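CRISPR-associated protein CasA/Cse1 (Thermus thermophilus, PDB 4AN8) forms part of the Cascade ribonucleoprotein complex of type I-E CRISPR adaptive immunity, where it probably helps to select invading DNA. Local coordinates at residues R241-V244 against Y245-A249; L162-Q165 against A166-G170; H277-P280 against M281-Q284; D215-I218 against W219-P222. All blocks are in the same frame, centred on the assembly; numbering follows the deposited sequence.

Contact 1: R241-V244 against Y245-A249; sequences RTRV and YTWPA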
loop_
_atom_site.group_PDB
_atom_site.type_symbol
_atom_site.label_atom_id
_atom_site.label_comp_id
_atom_site.label_asym_id
_atom_site.label_seq_id
_atom_site.Cartn_x
_atom_site.Cartn_y
_atom_site.Cartn_z
ATOM N N ARG A 241 -4.392 5.124 15.985
ATOM C CA ARG A 241 -3.747 5.369 14.703
ATOM C C ARG A 241 -2.220 5.261 14.768
ATOM O O ARG A 241 -1.619 4.530 13.989
ATOM C CB ARG A 241 -4.157 6.721 14.117
ATOM C CG ARG A 241 -3.635 6.943 12.690
ATOM C CD ARG A 241 -3.989 8.332 12.203
ATOM N NE ARG A 241 -5.432 8.546 12.209
ATOM C CZ ARG A 241 -6.020 9.684 11.880
ATOM N NH1 ARG A 241 -5.288 10.740 11.485
ATOM N NH2 ARG A 241 -7.341 9.761 11.924
ATOM N N THR A 242 -1.589 5.985 15.683
ATOM C CA THR A 242 -0.136 5.989 15.707
ATOM C C THR A 242 0.411 4.751 16.368
ATOM O O THR A 242 1.561 4.374 16.116
ATOM C CB THR A 242 0.442 7.251 16.359
ATOM O OG1 THR A 242 0.228 7.204 17.773
ATOM C CG2 THR A 242 -0.243 8.473 15.782
ATOM N N ARG A 243 -0.396 4.106 17.207
ATOM C CA ARG A 243 0.044 2.852 17.828
ATOM C C ARG A 243 0.118 1.818 16.708
ATOM O O ARG A 243 1.050 1.053 16.607
ATOM C CB ARG A 243 -0.929 2.396 18.939
ATOM C CG ARG A 243 -0.655 0.995 19.468
ATOM C CD ARG A 243 -1.653 0.557 20.586
ATOM N NE ARG A 243 -1.634 1.468 21.737
ATOM C CZ ARG A 243 -2.629 2.311 22.027
ATOM N NH1 ARG A 243 -3.738 2.360 21.284
ATOM N NH2 ARG A 243 -2.531 3.104 23.076
ATOM N N VAL A 244 -0.886 1.812 15.856
ATOM C CA VAL A 244 -0.859 0.937 14.698
ATOM C C VAL A 244 0.226 1.292 13.660
ATOM O O VAL A 244 0.892 0.407 13.175
ATOM C CB VAL A 244 -2.253 0.777 14.095
ATOM C CG1 VAL A 244 -2.194 -0.071 12.809
ATOM C CG2 VAL A 244 -3.147 0.099 15.132
ATOM N N TYR A 245 0.430 2.574 13.370
ATOM C CA TYR A 245 1.526 3.021 12.488
ATOM C C TYR A 245 2.907 2.578 12.978
ATOM O O TYR A 245 3.844 2.417 12.193
ATOM C CB TYR A 245 1.553 4.554 12.405
ATOM C CG TYR A 245 0.526 5.186 11.481
ATOM C CD1 TYR A 245 -0.416 4.410 10.778
ATOM C CD2 TYR A 245 0.495 6.565 11.318
ATOM C CE1 TYR A 245 -1.335 5.006 9.933
ATOM C CE2 TYR A 245 -0.420 7.171 10.473
ATOM C CZ TYR A 245 -1.325 6.398 9.783
ATOM O OH TYR A 245 -2.225 7.036 8.966
ATOM N N THR A 246 3.054 2.434 14.288
ATOM C CA THR A 246 4.355 2.098 14.837
ATOM C C THR A 246 4.315 0.777 15.596
ATOM O O THR A 246 5.079 0.565 16.515
ATOM C CB THR A 246 4.849 3.219 15.775
ATOM O OG1 THR A 246 3.958 3.328 16.894
ATOM C CG2 THR A 246 4.933 4.583 15.004
ATOM N N TRP A 247 3.412 -0.108 15.194
ATOM C CA TRP A 247 3.233 -1.377 15.874
ATOM C C TRP A 247 4.510 -2.228 15.992
ATOM O O TRP A 247 5.214 -2.454 14.995
ATOM C CB TRP A 247 2.184 -2.186 15.125
ATOM C CG TRP A 247 1.677 -3.335 15.896
ATOM C CD1 TRP A 247 2.124 -4.626 15.838
ATOM C CD2 TRP A 247 0.631 -3.310 16.881
ATOM N NE1 TRP A 247 1.410 -5.409 16.725
ATOM C CE2 TRP A 247 0.486 -4.621 17.372
ATOM C CE3 TRP A 247 -0.193 -2.301 17.393
ATOM C CZ2 TRP A 247 -0.461 -4.955 18.342
ATOM C CZ3 TRP A 247 -1.127 -2.631 18.361
ATOM C CH2 TRP A 247 -1.251 -3.951 18.828
ATOM N N PRO A 248 4.783 -2.766 17.207
ATOM C CA PRO A 248 5.920 -3.688 17.344
ATOM C C PRO A 248 5.542 -5.143 17.038
ATOM O O PRO A 248 5.241 -5.903 17.958
ATOM C CB PRO A 248 6.301 -3.537 18.820
ATOM C CG PRO A 248 4.981 -3.304 19.496
ATOM C CD PRO A 248 4.132 -2.496 18.504
ATOM N N ALA A 249 5.572 -5.538 15.762
ATOM C CA ALA A 249 5.067 -6.853 15.362
ATOM C C ALA A 249 6.019 -7.992 15.714
ATOM O O ALA A 249 5.595 -9.134 15.903
ATOM C CB ALA A 249 4.783 -6.873 13.890
HETATM O O HOH W 1 3.072 0.729 18.849
#
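Tyr245 closes the last turn of the short helix 241-245: its N-H reaches Arg241 O (2.9 Å), and its ring lies alongside the Arg241 side chain in a CH-pi contact. Arg241 CG stands over one face, 4.0 Å from the Tyr245 ring centroid and displaced toward the rim, while Arg241 O lies over a face near the CG and CD1 end. The next residue, Thr246, leaves helical geometry. Its OG1 turns back on Thr242 O (2.7 Å) and also receives the N-H of Ile218, so that one hydroxyl ties the helix end to a separate loop. Trp247 N then bonds to Val244 O (3.3 Å). With Arg243 CG placed opposite the backbone N (chi1 171°), the aliphatic chain runs to the benzo side of the indole, Arg243 CG lying 3.8 Å from Trp247 CZ3.

Farther out, the Arg241 guanidinium is held by Val208 O and Pro209 O, and that of Arg243 by Thr239 O and Asp214 O. The Asp215 carboxylate takes the N-H groups of Thr242 and Arg243. A water donates to Arg243 O at 3.0 Å and, weakly, to Thr246 O.

Contact 2: L162-Q165 against A166-G170; sequences LVHQ and AFAPG. With ACT (acetate ion), chain C.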
loop_
_atom_site.group_PDB
_atom_site.type_symbol
_atom_site.label_atom_id
_atom_site.label_comp_id
_atom_site.label_asym_id
_atom_site.label_seq_id
_atom_site.Cartn_x
_atom_site.Cartn_y
_atom_site.Cartn_z
ATOM N N LEU A 162 11.848 -1.083 9.819
ATOM C CA LEU A 162 10.558 -0.439 9.703
ATOM C C LEU A 162 9.669 -1.232 8.774
ATOM O O LEU A 162 8.507 -1.433 9.047
ATOM C CB LEU A 162 10.711 0.954 9.121
ATOM C CG LEU A 162 10.731 2.129 10.071
ATOM C CD1 LEU A 162 10.605 3.399 9.191
ATOM C CD2 LEU A 162 9.571 2.042 11.064
ATOM N N VAL A 163 10.226 -1.687 7.660
ATOM C CA VAL A 163 9.417 -2.452 6.743
ATOM C C VAL A 163 8.907 -3.708 7.452
ATOM O O VAL A 163 7.723 -4.029 7.383
ATOM C CB VAL A 163 10.200 -2.821 5.462
ATOM C CG1 VAL A 163 9.476 -3.960 4.704
ATOM C CG2 VAL A 163 10.409 -1.553 4.586
ATOM N N HIS A 164 9.807 -4.411 8.130
ATOM C CA HIS A 164 9.433 -5.696 8.728
ATOM C C HIS A 164 8.325 -5.564 9.761
ATOM O O HIS A 164 7.445 -6.406 9.826
ATOM C CB HIS A 164 10.660 -6.376 9.354
ATOM C CG HIS A 164 10.423 -7.791 9.783
ATOM N ND1 HIS A 164 10.145 -8.806 8.889
ATOM C CD2 HIS A 164 10.446 -8.369 11.008
ATOM C CE1 HIS A 164 9.992 -9.940 9.544
ATOM N NE2 HIS A 164 10.166 -9.702 10.834
ATOM N N GLN A 165 8.363 -4.502 10.560
ATOM C CA GLN A 165 7.355 -4.270 11.606
ATOM C C GLN A 165 5.963 -3.968 11.044
ATOM O O GLN A 165 4.952 -4.173 11.738
ATOM C CB GLN A 165 7.791 -3.124 12.546
ATOM C CG GLN A 165 9.081 -3.390 13.330
ATOM C CD GLN A 165 8.922 -4.522 14.349
ATOM O OE1 GLN A 165 8.132 -5.432 14.149
ATOM N NE2 GLN A 165 9.639 -4.439 15.453
ATOM N N ALA A 166 5.895 -3.449 9.810
ATOM C CA ALA A 166 4.589 -3.125 9.244
ATOM C C ALA A 166 4.059 -4.277 8.390
ATOM O O ALA A 166 2.851 -4.527 8.358
ATOM C CB ALA A 166 4.649 -1.825 8.438
ATOM N N PHE A 167 4.964 -5.000 7.726
ATOM C CA PHE A 167 4.562 -5.945 6.678
ATOM C C PHE A 167 4.838 -7.455 6.922
ATOM O O PHE A 167 4.454 -8.290 6.092
ATOM C CB PHE A 167 5.206 -5.537 5.348
ATOM C CG PHE A 167 4.655 -4.273 4.770
ATOM C CD1 PHE A 167 3.452 -4.277 4.086
ATOM C CD2 PHE A 167 5.356 -3.069 4.901
ATOM C CE1 PHE A 167 2.939 -3.096 3.554
ATOM C CE2 PHE A 167 4.862 -1.897 4.374
ATOM C CZ PHE A 167 3.647 -1.916 3.688
ATOM N N ALA A 168 5.509 -7.809 8.018
ATOM C CA ALA A 168 5.773 -9.237 8.261
ATOM C C ALA A 168 4.467 -10.024 8.260
ATOM O O ALA A 168 3.553 -9.746 9.046
ATOM C CB ALA A 168 6.523 -9.465 9.588
ATOM N N PRO A 169 4.367 -10.999 7.354
ATOM C CA PRO A 169 3.265 -11.965 7.359
ATOM C C PRO A 169 3.406 -12.923 8.544
ATOM O O PRO A 169 4.534 -13.231 8.953
ATOM C CB PRO A 169 3.457 -12.714 6.026
ATOM C CG PRO A 169 4.919 -12.559 5.727
ATOM C CD PRO A 169 5.283 -11.196 6.216
ATOM N N GLY A 170 2.275 -13.364 9.099
ATOM C CA GLY A 170 2.290 -14.377 10.143
ATOM C C GLY A 170 2.913 -15.678 9.656
ATOM O O GLY A 170 3.030 -15.910 8.454
HETATM C C ACT C . 8.951 -8.744 5.256
HETATM O O ACT C . 9.548 -7.695 5.652
HETATM O OXT ACT C . 9.257 -9.830 5.857
HETATM C CH3 ACT C . 7.923 -8.698 4.136
#
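Val163 O receives two backbone N-H groups, Phe167 N at 2.9 Å and Ala166 N at 3.1 Å, and Ala168 N adds a further helical bond to His164 O (3.0 Å). Round this last turn His164 and Ala168 make the main side-chain contact. The imidazole departs on the far side of CB from the backbone N (chi1 -170°), which carries it along the chain beside Ala168. The methyl group sits over one ring face, Ala168 CB being 3.8 Å from the His164 ring centroid and nearest to CE1, a CH-pi contact. The two ring nitrogens serve different partners. His164 ND1 gives weak hydrogen bonds to both oxygens of an acetate, 3.3 Å to OXT and 3.5 Å to O, and the ion, probably from the crystallisation liquor, lies at the ring edge. His164 NE2 is hydrogen-bonded to Tyr266 OH, so the bond to Tyr266 probably does most to set the rotation of the ring.

One residue earlier, Val163 and Phe167 meet more loosely, Val163 CG1 to Phe167 CD2 at 4.2 Å, and Phe167 continues onto Leu51 and Val55 of helix 50-67. Gln165 leaves in another direction, its OE1 accepting the N-H of Arg250. Ala168 is the first residue to abandon helical angles, and Pro169, which follows it, has no N-H to offer a further turn: this is the C-terminal end of helix 154-167, where alpha and i-to-i+3 bonds mix before the chain runs out through a proline.

Contact 3: H277-P280 against M281-Q284; sequences HRDP and MVAQ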
loop_
_atom_site.group_PDB
_atom_site.type_symbol
_atom_site.label_atom_id
_atom_site.label_comp_id
_atom_site.label_asym_id
_atom_site.label_seq_id
_atom_site.Cartn_x
_atom_site.Cartn_y
_atom_site.Cartn_z
ATOM N N HIS A 277 -10.941 -0.475 15.068
ATOM C CA HIS A 277 -10.044 0.405 14.325
ATOM C C HIS A 277 -9.723 -0.058 12.907
ATOM O O HIS A 277 -9.351 -1.196 12.678
ATOM C CB HIS A 277 -8.739 0.578 15.106
ATOM C CG HIS A 277 -7.703 1.382 14.381
ATOM N ND1 HIS A 277 -7.661 2.758 14.425
ATOM C CD2 HIS A 277 -6.674 0.998 13.591
ATOM C CE1 HIS A 277 -6.639 3.186 13.708
ATOM N NE2 HIS A 277 -6.031 2.140 13.182
ATOM N N ARG A 278 -9.855 0.847 11.956
ATOM C CA ARG A 278 -9.409 0.602 10.592
ATOM C C ARG A 278 -8.301 1.592 10.286
ATOM O O ARG A 278 -8.446 2.785 10.508
ATOM C CB ARG A 278 -10.561 0.792 9.593
ATOM C CG ARG A 278 -10.144 0.721 8.124
ATOM C CD ARG A 278 -11.359 0.710 7.177
ATOM N NE ARG A 278 -12.248 1.852 7.405
ATOM C CZ ARG A 278 -12.410 2.848 6.542
ATOM N NH1 ARG A 278 -11.763 2.822 5.390
ATOM N NH2 ARG A 278 -13.226 3.854 6.818
ATOM N N ASP A 279 -7.182 1.091 9.798
ATOM C CA ASP A 279 -6.067 1.957 9.432
ATOM C C ASP A 279 -6.523 2.956 8.346
ATOM O O ASP A 279 -7.242 2.600 7.420
ATOM C CB ASP A 279 -4.878 1.100 8.968
ATOM C CG ASP A 279 -3.632 1.912 8.720
ATOM O OD1 ASP A 279 -3.635 2.659 7.720
ATOM O OD2 ASP A 279 -2.644 1.783 9.490
ATOM N N PRO A 280 -6.133 4.227 8.486
ATOM C CA PRO A 280 -6.519 5.267 7.519
ATOM C C PRO A 280 -6.133 4.918 6.078
ATOM O O PRO A 280 -6.786 5.389 5.157
ATOM C CB PRO A 280 -5.700 6.479 7.973
ATOM C CG PRO A 280 -5.526 6.273 9.455
ATOM C CD PRO A 280 -5.392 4.771 9.639
ATOM N N MET A 281 -5.086 4.125 5.867
ATOM C CA MET A 281 -4.663 3.859 4.496
ATOM C C MET A 281 -5.371 2.657 3.878
ATOM O O MET A 281 -5.134 2.301 2.714
ATOM C CB MET A 281 -3.152 3.706 4.426
ATOM C CG MET A 281 -2.421 5.039 4.624
ATOM S SD MET A 281 -0.636 4.784 4.786
ATOM C CE MET A 281 -0.088 6.477 5.091
ATOM N N VAL A 282 -6.257 2.039 4.656
ATOM C CA VAL A 282 -6.840 0.777 4.259
ATOM C C VAL A 282 -8.293 0.950 3.862
ATOM O O VAL A 282 -9.038 1.645 4.538
ATOM C CB VAL A 282 -6.734 -0.242 5.418
ATOM C CG1 VAL A 282 -7.564 -1.480 5.135
ATOM C CG2 VAL A 282 -5.272 -0.577 5.691
ATOM N N ALA A 283 -8.693 0.318 2.761
ATOM C CA ALA A 283 -10.065 0.352 2.270
ATOM C C ALA A 283 -10.746 -1.014 2.418
ATOM O O ALA A 283 -10.092 -2.039 2.579
ATOM C CB ALA A 283 -10.081 0.774 0.853
ATOM N N GLN A 284 -12.070 -1.039 2.367
ATOM C CA GLN A 284 -12.773 -2.303 2.538
ATOM C C GLN A 284 -13.872 -2.476 1.501
ATOM O O GLN A 284 -14.342 -1.497 0.896
ATOM C CB GLN A 284 -13.326 -2.441 3.959
ATOM C CG GLN A 284 -12.263 -2.772 5.009
ATOM C CD GLN A 284 -12.838 -2.862 6.421
ATOM O OE1 GLN A 284 -13.699 -2.072 6.803
ATOM N NE2 GLN A 284 -12.371 -3.845 7.194
#
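Asp279 and Val282 are the ends of a type I beta turn, closed by Val282 N donating to Asp279 O (3.0 Å), and the Asp279 side chain adds an Asx turn inside it. Followed outward, that side chain first places CB against Val282, with Asp279 CB 3.7 Å from Val282 CG2, a van der Waals contact between the two ends of the turn. CG lies opposite the backbone N (chi1 -173°), which turns the carboxylate over the corner formed by Pro280 and Met281. There Asp279 OD1 accepts the N-H of Met281 at 2.8 Å, a nearly straight bond (166°) made with the lone pair directed away from OD2. The same oxygen lies 3.5 Å from Met281 CB, since the two side chains set off side by side. OD2 is left to the guanidinium of Arg58 on helix 50-67, in a salt bridge that probably helps to keep the aspartate ionised. The extended Met281 chain leads on to Leu61 of the same helix and to Leu191 and Leu193 of strand 191-195.

A second brace comes from the residue before the turn. Arg278 is extended as far as CD and then bends at chi3, bringing NH1 to Val282 O at 3.1 Å, in the plane of that carbonyl; NH1 is also hydrogen-bonded, more strongly, to Val318 O. Gln284 runs past this arginine in the opposite direction, its amide plane 9° from that of the guanidinium. The touch between them is made by the arginine's aliphatic part, Arg278 CD lying 3.7 Å from Gln284 OE1.

Contact 4: D215-I218 against W219-P222; sequences DAPI and WEVP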
loop_
_atom_site.group_PDB
_atom_site.type_symbol
_atom_site.label_atom_id
_atom_site.label_comp_id
_atom_site.label_asym_id
_atom_site.label_seq_id
_atom_site.Cartn_x
_atom_site.Cartn_y
_atom_site.Cartn_z
ATOM N N ASP A 215 -4.272 6.816 22.364
ATOM C CA ASP A 215 -3.356 6.400 21.334
ATOM C C ASP A 215 -1.983 6.844 21.780
ATOM O O ASP A 215 -1.852 7.778 22.563
ATOM C CB ASP A 215 -3.740 7.040 19.995
ATOM C CG ASP A 215 -2.875 6.549 18.836
ATOM O OD1 ASP A 215 -2.464 5.380 18.844
ATOM O OD2 ASP A 215 -2.601 7.340 17.919
ATOM N N ALA A 216 -0.963 6.154 21.296
ATOM C CA ALA A 216 0.409 6.517 21.584
ATOM C C ALA A 216 1.272 5.682 20.655
ATOM O O ALA A 216 1.002 4.500 20.455
ATOM C CB ALA A 216 0.753 6.204 23.069
ATOM N N PRO A 217 2.285 6.302 20.064
ATOM C CA PRO A 217 3.245 5.542 19.264
ATOM C C PRO A 217 4.185 4.773 20.198
ATOM O O PRO A 217 4.234 5.060 21.411
ATOM C CB PRO A 217 4.015 6.630 18.501
ATOM C CG PRO A 217 3.901 7.871 19.400
ATOM C CD PRO A 217 2.537 7.759 20.055
ATOM N N ILE A 218 4.915 3.814 19.632
ATOM C CA ILE A 218 5.750 2.925 20.407
ATOM C C ILE A 218 6.739 3.678 21.301
ATOM O O ILE A 218 7.071 3.197 22.387
ATOM C CB ILE A 218 6.518 1.935 19.494
ATOM C CG1 ILE A 218 7.146 0.791 20.325
ATOM C CG2 ILE A 218 7.590 2.678 18.642
ATOM C CD1 ILE A 218 6.119 -0.118 21.008
ATOM N N TRP A 219 7.203 4.855 20.874
ATOM C CA TRP A 219 8.208 5.578 21.655
ATOM C C TRP A 219 7.643 6.385 22.838
ATOM O O TRP A 219 8.414 6.916 23.635
ATOM C CB TRP A 219 9.065 6.478 20.757
ATOM C CG TRP A 219 8.251 7.459 19.977
ATOM C CD1 TRP A 219 7.765 8.653 20.427
ATOM C CD2 TRP A 219 7.805 7.332 18.626
ATOM N NE1 TRP A 219 7.026 9.269 19.445
ATOM C CE2 TRP A 219 7.054 8.487 18.319
ATOM C CE3 TRP A 219 7.952 6.356 17.645
ATOM C CZ2 TRP A 219 6.475 8.696 17.074
ATOM C CZ3 TRP A 219 7.362 6.574 16.383
ATOM C CH2 TRP A 219 6.640 7.725 16.123
ATOM N N GLU A 220 6.317 6.459 22.953
ATOM C CA GLU A 220 5.657 7.168 24.047
ATOM C C GLU A 220 5.286 6.245 25.221
ATOM O O GLU A 220 4.751 6.699 26.229
ATOM C CB GLU A 220 4.393 7.907 23.560
ATOM C CG GLU A 220 4.644 9.250 22.848
ATOM C CD GLU A 220 3.359 10.022 22.620
ATOM O OE1 GLU A 220 2.443 9.890 23.457
ATOM O OE2 GLU A 220 3.243 10.759 21.611
ATOM N N VAL A 221 5.556 4.952 25.066
ATOM C CA VAL A 221 5.315 3.975 26.111
ATOM C C VAL A 221 6.667 3.341 26.483
ATOM O O VAL A 221 7.661 3.530 25.779
ATOM C CB VAL A 221 4.255 2.914 25.686
ATOM C CG1 VAL A 221 2.947 3.582 25.306
ATOM C CG2 VAL A 221 4.742 2.061 24.533
ATOM N N PRO A 222 6.722 2.633 27.618
ATOM C CA PRO A 222 8.023 2.140 28.079
ATOM C C PRO A 222 8.597 1.104 27.116
ATOM O O PRO A 222 7.831 0.390 26.457
ATOM C CB PRO A 222 7.694 1.485 29.430
ATOM C CG PRO A 222 6.408 2.077 29.852
ATOM C CD PRO A 222 5.643 2.359 28.587
HETATM O O HOH W 2 8.093 0.883 23.666
#
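Pro217 and Glu220 are the ends of a single tight turn, in which Glu220 N donates to Pro217 O at 2.9 Å (161° at the hydrogen). Ile218 and Trp219 occupy its corners, and the side chains of Trp219 and Glu220 both fold back onto the proline. Trp219 CG sits between the backbone N and the carbonyl carbon (chi1 57°), a torsion that brings one face of the indole against Pro217. The result is a proline-tryptophan CH-pi contact: Pro217 CB stands 3.5 Å from the centroid of the six-membered ring of Trp219, only 12° from its normal, and Pro217 CG reaches Trp219 CE2 at 3.4 Å. The turn belongs to the loop between helices 199-206 and 226-229 and packs on helices 50-67 and 88-98. Ile218 CG2 touches the indole obliquely at Trp219 CE3 (3.8 Å).

The extended Glu220 chain crosses the proline on the side of its CD, with Glu220 OE2 3.5 Å from Pro217 CD. Its carboxylate forms a salt bridge through OE1 with Arg66, while OE2 and Trp219 NE1 both bond to Tyr94 OH, which thereby links the two side chains that flank the proline. The rings of Phe98 and Phe102 meet the indole at intermediate angles. On the side of Ala216 the packing is lighter: Ala216 CB rests 4.0 Å from Glu220 CB and 4.1 Å from Val221 CG1. Past the turn, Val221 CG2 lies against Ile218 O, and a water stands close to both Ile218 O and Pro222 O.

How the contacts relate
Along the chain the order is contact 2, contact 4, contact 1, contact 3, but in space contact 1 lies in the middle. Its centre is 9 Å from that of contact 4, 11 Å from contact 2 and 13 Å from contact 3, and it touches each: through Asp215, through Gln165 beside Ala249, and through Pro280 against Tyr245. The outer three do not touch one another, their centres being 17 to 21 Å apart. All four place side chains on helix 50-67. Contact 1 leads into strand 250-256 and contact 3 follows its antiparallel partner 261-273, so these local turns pack loops and helix ends from distant parts of the sequence around one helix and a mixed sheet.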